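Local atomic coordinates of putative N-acetylmuramoyl-L-alanine amidase,autolysin cwp6 (PDB entry 5J72), a protein that probably cleaves the amide bond between N-acetylmuramic acid and L-alanine in peptidoglycan with a zinc-bearing amidase domain, and carries cell wall-binding CWB2 modules. Residues A[426-429]-A[430-434]; A[489-492]-A[493-496]. All blocks are in the same frame, centred on the assembly; numbering follows the deposited sequence.

Contact 1. Residues A[426-429]-A[430-434]; sequences VINS and IASSL. With NA (sodium ion), chain E.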
loop_
_atom_site.group_PDB
_atom_site.type_symbol
_atom_site.label_atom_id
_atom_site.label_comp_id
_atom_site.label_asym_id
_atom_site.label_seq_id
_atom_site.Cartn_x
_atom_site.Cartn_y
_atom_site.Cartn_z
ATOM N N VAL A 426 -8.927 3.725 12.322
ATOM C CA VAL A 426 -8.404 3.126 11.083
ATOM C C VAL A 426 -7.004 2.510 11.249
ATOM O O VAL A 426 -6.807 1.348 10.893
ATOM C CB VAL A 426 -8.405 4.297 10.068
ATOM C CG1 VAL A 426 -7.822 3.839 8.719
ATOM C CG2 VAL A 426 -9.850 4.827 9.911
ATOM N N ILE A 427 -6.062 3.292 11.805
ATOM C CA ILE A 427 -4.700 2.746 11.966
ATOM C C ILE A 427 -4.739 1.536 12.962
ATOM O O ILE A 427 -4.094 0.494 12.734
ATOM C CB ILE A 427 -3.726 3.906 12.397
ATOM C CG1 ILE A 427 -2.253 3.377 12.366
ATOM C CG2 ILE A 427 -4.080 4.459 13.784
ATOM C CD1 ILE A 427 -1.795 3.123 10.856
ATOM N N ASN A 428 -5.556 1.637 14.022
ATOM C CA ASN A 428 -5.624 0.527 14.977
ATOM C C ASN A 428 -6.235 -0.688 14.371
ATOM O O ASN A 428 -5.845 -1.801 14.693
ATOM C CB ASN A 428 -6.433 0.926 16.257
ATOM C CG ASN A 428 -6.614 -0.311 17.128
ATOM O OD1 ASN A 428 -7.698 -0.927 17.126
ATOM N ND2 ASN A 428 -5.568 -0.814 17.808
ATOM N N SER A 429 -7.210 -0.506 13.429
ATOM C CA SER A 429 -7.807 -1.664 12.756
ATOM C C SER A 429 -6.745 -2.372 11.946
ATOM O O SER A 429 -6.632 -3.596 11.936
ATOM C CB SER A 429 -8.932 -1.209 11.798
ATOM O OG SER A 429 -9.371 -2.303 11.026
ATOM N N ILE A 430 -5.951 -1.569 11.195
ATOM C CA ILE A 430 -4.898 -2.176 10.382
ATOM C C ILE A 430 -3.829 -2.893 11.261
ATOM O O ILE A 430 -3.392 -4.008 10.944
ATOM C CB ILE A 430 -4.239 -1.047 9.547
ATOM C CG1 ILE A 430 -5.229 -0.651 8.402
ATOM C CG2 ILE A 430 -2.912 -1.594 8.902
ATOM C CD1 ILE A 430 -4.879 0.725 7.789
ATOM N N ALA A 431 -3.409 -2.211 12.322
ATOM C CA ALA A 431 -2.395 -2.770 13.259
ATOM C C ALA A 431 -2.951 -4.070 13.917
ATOM O O ALA A 431 -2.194 -5.032 14.087
ATOM C CB ALA A 431 -2.042 -1.702 14.279
ATOM N N SER A 432 -4.304 -4.138 14.213
ATOM C CA SER A 432 -4.863 -5.420 14.781
ATOM C C SER A 432 -4.835 -6.520 13.763
ATOM O O SER A 432 -4.375 -7.622 14.046
ATOM C CB SER A 432 -6.301 -5.200 15.270
ATOM O OG SER A 432 -6.336 -4.079 16.133
ATOM N N SER A 433 -5.303 -6.239 12.479
ATOM C CA SER A 433 -5.218 -7.334 11.494
ATOM C C SER A 433 -3.862 -7.839 11.273
ATOM O O SER A 433 -3.649 -9.039 10.938
ATOM C CB SER A 433 -5.743 -6.876 10.110
ATOM O OG SER A 433 -7.004 -6.221 10.234
ATOM N N LEU A 434 -2.868 -6.920 11.369
ATOM C CA LEU A 434 -1.512 -7.363 11.022
ATOM C C LEU A 434 -0.765 -8.042 12.202
ATOM O O LEU A 434 0.429 -8.351 12.077
ATOM C CB LEU A 434 -0.683 -6.114 10.483
ATOM C CG LEU A 434 -1.108 -5.744 9.022
ATOM C CD1 LEU A 434 -0.472 -4.346 8.668
ATOM C CD2 LEU A 434 -0.614 -6.896 8.086
HETATM NA NA NA E . -3.400 -10.491 9.456
HETATM O O HOH W 1 -8.082 -3.959 9.239
#
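Val-426, Ile-427, Asn-428 and Ser-429 each pass their carbonyl oxygen to the amide four residues on, from Ile-430 to Ser-433, in the regular alpha-helical pattern of the last turns of helix 424-433. Asn-428 O has a second donor: Ser-432 folds its hydroxyl back along the helix, and its OG bonds to Asn-428 O at 2.7 Å while its own N holds the same oxygen at 2.8 Å. The two donors come from opposite faces of the carbonyl plane, the hydroxyl tilted 32° out of it. The side chain is set for this by a chi1 of -52°, which lays OG beside the backbone N. Two further serines share a water, bound to Ser-429 OG at 2.8 Å and to Ser-433 OG at 2.7 Å; it also gives a weak bond to Ser-429 O. On the apolar side the contact is loose within the helix itself, Val-426 CG1 standing 4.4 Å from Ile-430 CD1. Ile-427, Ile-430 and Leu-434 turn instead to strand 362-370, and Ile-427 and Leu-434 also touch strand 411-418. At the C-terminal end Ser-433 O binds the sodium ion at 2.1 Å, in a site completed by the carbonyl oxygens of Leu-407, Ser-408, Lys-410 and Lys-436. The isoleucines face the strands, while the Ser-432 hydroxyl is tied to a carbonyl and those of Ser-429 and Ser-433 to a water; the cation sits where the negative end of the helix dipole would probably favour it.

Contact 2. Residues A[489-492]-A[493-496]; sequences TEYL and RSKG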
loop_
_atom_site.group_PDB
_atom_site.type_symbol
_atom_site.label_atom_id
_atom_site.label_comp_id
_atom_site.label_asym_id
_atom_site.label_seq_id
_atom_site.Cartn_x
_atom_site.Cartn_y
_atom_site.Cartn_z
ATOM N N THR A 489 -19.256 -1.961 -0.602
ATOM C CA THR A 489 -18.720 -1.782 0.741
ATOM C C THR A 489 -17.903 -0.478 0.818
ATOM O O THR A 489 -18.009 0.291 1.789
ATOM C CB THR A 489 -17.801 -3.032 1.089
ATOM O OG1 THR A 489 -18.672 -4.168 1.112
ATOM C CG2 THR A 489 -17.170 -2.925 2.464
ATOM N N GLU A 490 -17.101 -0.265 -0.189
ATOM C CA GLU A 490 -16.216 0.911 -0.217
ATOM C C GLU A 490 -17.104 2.221 -0.158
ATOM O O GLU A 490 -16.800 3.138 0.583
ATOM C CB GLU A 490 -15.454 0.923 -1.537
ATOM C CG GLU A 490 -14.329 1.929 -1.439
ATOM C CD GLU A 490 -13.120 1.308 -0.673
ATOM O OE1 GLU A 490 -13.307 0.384 0.145
ATOM O OE2 GLU A 490 -12.003 1.747 -0.915
ATOM N N TYR A 491 -18.202 2.245 -0.936
ATOM C CA TYR A 491 -19.070 3.443 -0.906
ATOM C C TYR A 491 -19.670 3.603 0.448
ATOM O O TYR A 491 -19.617 4.701 1.028
ATOM C CB TYR A 491 -20.163 3.339 -1.959
ATOM C CG TYR A 491 -21.084 4.546 -1.843
ATOM C CD1 TYR A 491 -20.744 5.758 -2.430
ATOM C CD2 TYR A 491 -22.237 4.492 -1.065
ATOM C CE1 TYR A 491 -21.521 6.896 -2.231
ATOM C CE2 TYR A 491 -23.038 5.623 -0.870
ATOM C CZ TYR A 491 -22.670 6.821 -1.452
ATOM O OH TYR A 491 -23.456 7.936 -1.245
ATOM N N LEU A 492 -20.228 2.529 1.028
ATOM C CA LEU A 492 -20.852 2.679 2.347
ATOM C C LEU A 492 -19.871 3.145 3.414
ATOM O O LEU A 492 -20.209 3.987 4.268
ATOM C CB LEU A 492 -21.472 1.325 2.780
ATOM C CG LEU A 492 -22.701 0.961 1.896
ATOM C CD1 LEU A 492 -23.172 -0.479 2.169
ATOM C CD2 LEU A 492 -23.870 1.945 2.268
ATOM N N ARG A 493 -18.651 2.583 3.398
ATOM C CA ARG A 493 -17.688 2.988 4.418
ATOM C C ARG A 493 -17.293 4.441 4.247
ATOM O O ARG A 493 -17.046 5.100 5.258
ATOM C CB ARG A 493 -16.406 2.127 4.341
ATOM C CG ARG A 493 -16.698 0.713 4.728
ATOM C CD ARG A 493 -15.399 -0.085 4.951
ATOM N NE ARG A 493 -15.768 -1.385 5.518
ATOM C CZ ARG A 493 -14.991 -2.460 5.466
ATOM N NH1 ARG A 493 -13.791 -2.399 4.882
ATOM N NH2 ARG A 493 -15.397 -3.600 6.001
ATOM N N SER A 494 -17.180 4.909 3.027
ATOM C CA SER A 494 -16.795 6.297 2.791
ATOM C C SER A 494 -17.899 7.271 3.310
ATOM O O SER A 494 -17.618 8.464 3.472
ATOM C CB SER A 494 -16.563 6.527 1.314
ATOM O OG SER A 494 -17.802 6.697 0.648
ATOM N N LYS A 495 -19.132 6.775 3.553
ATOM C CA LYS A 495 -20.221 7.624 4.097
ATOM C C LYS A 495 -20.422 7.340 5.570
ATOM O O LYS A 495 -21.434 7.754 6.125
ATOM C CB LYS A 495 -21.520 7.371 3.318
ATOM C CG LYS A 495 -21.349 7.679 1.842
ATOM C CD LYS A 495 -20.761 9.070 1.698
ATOM C CE LYS A 495 -21.267 9.708 0.451
ATOM N NZ LYS A 495 -20.208 9.827 -0.561
ATOM N N GLY A 496 -19.492 6.644 6.233
ATOM C CA GLY A 496 -19.616 6.425 7.669
ATOM C C GLY A 496 -20.536 5.295 8.101
ATOM O O GLY A 496 -20.908 5.224 9.266
#
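Tyr-491 and Lys-495 meet through a CH-pi contact at the C-terminal end of helix 477-494, Lys-495 CG lying over one face of the ring, 4.0 Å from its centroid. The lysine chain then bends along the phenol, bringing CE to 3.3 Å from Tyr-491 OH, a hydroxyl that is hydrogen-bonded to Glu-634. A methyl-over-guanidinium contact joins Thr-489 and Arg-493, whose side chains run side by side: the methyl CG2 stands over the centre of one guanidinium face, 3.6 Å above its plane. The arginine reaches this place because its chain is extended from CG to NE (chi2 -168°, chi3 172°), and its ends are fixed by the carbonyls of Val-399 (to NH1) and Val-499 (to NH2).

Among the hydrogen bonds, Arg-493 N to Thr-489 O and Ser-494 N to Glu-490 O are helical. Ser-494 OG adds a bond of 2.7 Å to Tyr-491 O, the same carbonyl to which Lys-495 N makes a weak bond of 3.3 Å. Lys-495 N also donates to Leu-492 O at 3.1 Å, from well above the carbonyl plane. Gly-496, with phi of 81°, is the C-prime residue of a Schellman motif that ends the helix: Ile-497 N bonds to Leu-492 O, and Gly-496 N to Arg-493 O at 3.1 Å.

Around this turn, Leu-492 and Thr-489 pack on strands 453-458 and 498-501, Tyr-491 lies against Thr-627 and Ile-631 of helix 619-637, and Glu-490 bonds to Ser-400 and Ala-401 of a loop that also touches Arg-493 through Tyr-398.

Overall arrangement
Both contacts lie at the C-terminal ends of helices, their centres about 18 Å apart and their nearest atoms about 8 Å apart without touching. Contact 1 is the more buried, its isoleucines set against strands 362-370 and 411-418, whereas contact 2 is partly buried, with Lys-495 and Gly-496 exposed. Their helix ends differ: at 430-434 a carbonyl coordinates sodium, while at 493-496 a glycine closes a Schellman motif. Serine-to-carbonyl bonds occur in both, but aromatic and guanidinium packing belongs to contact 2. The two helices share the loop around Val-399, whose side chain meets contact 1 and whose carbonyl takes Arg-493 of contact 2, joining the CWB2 and amidase regions.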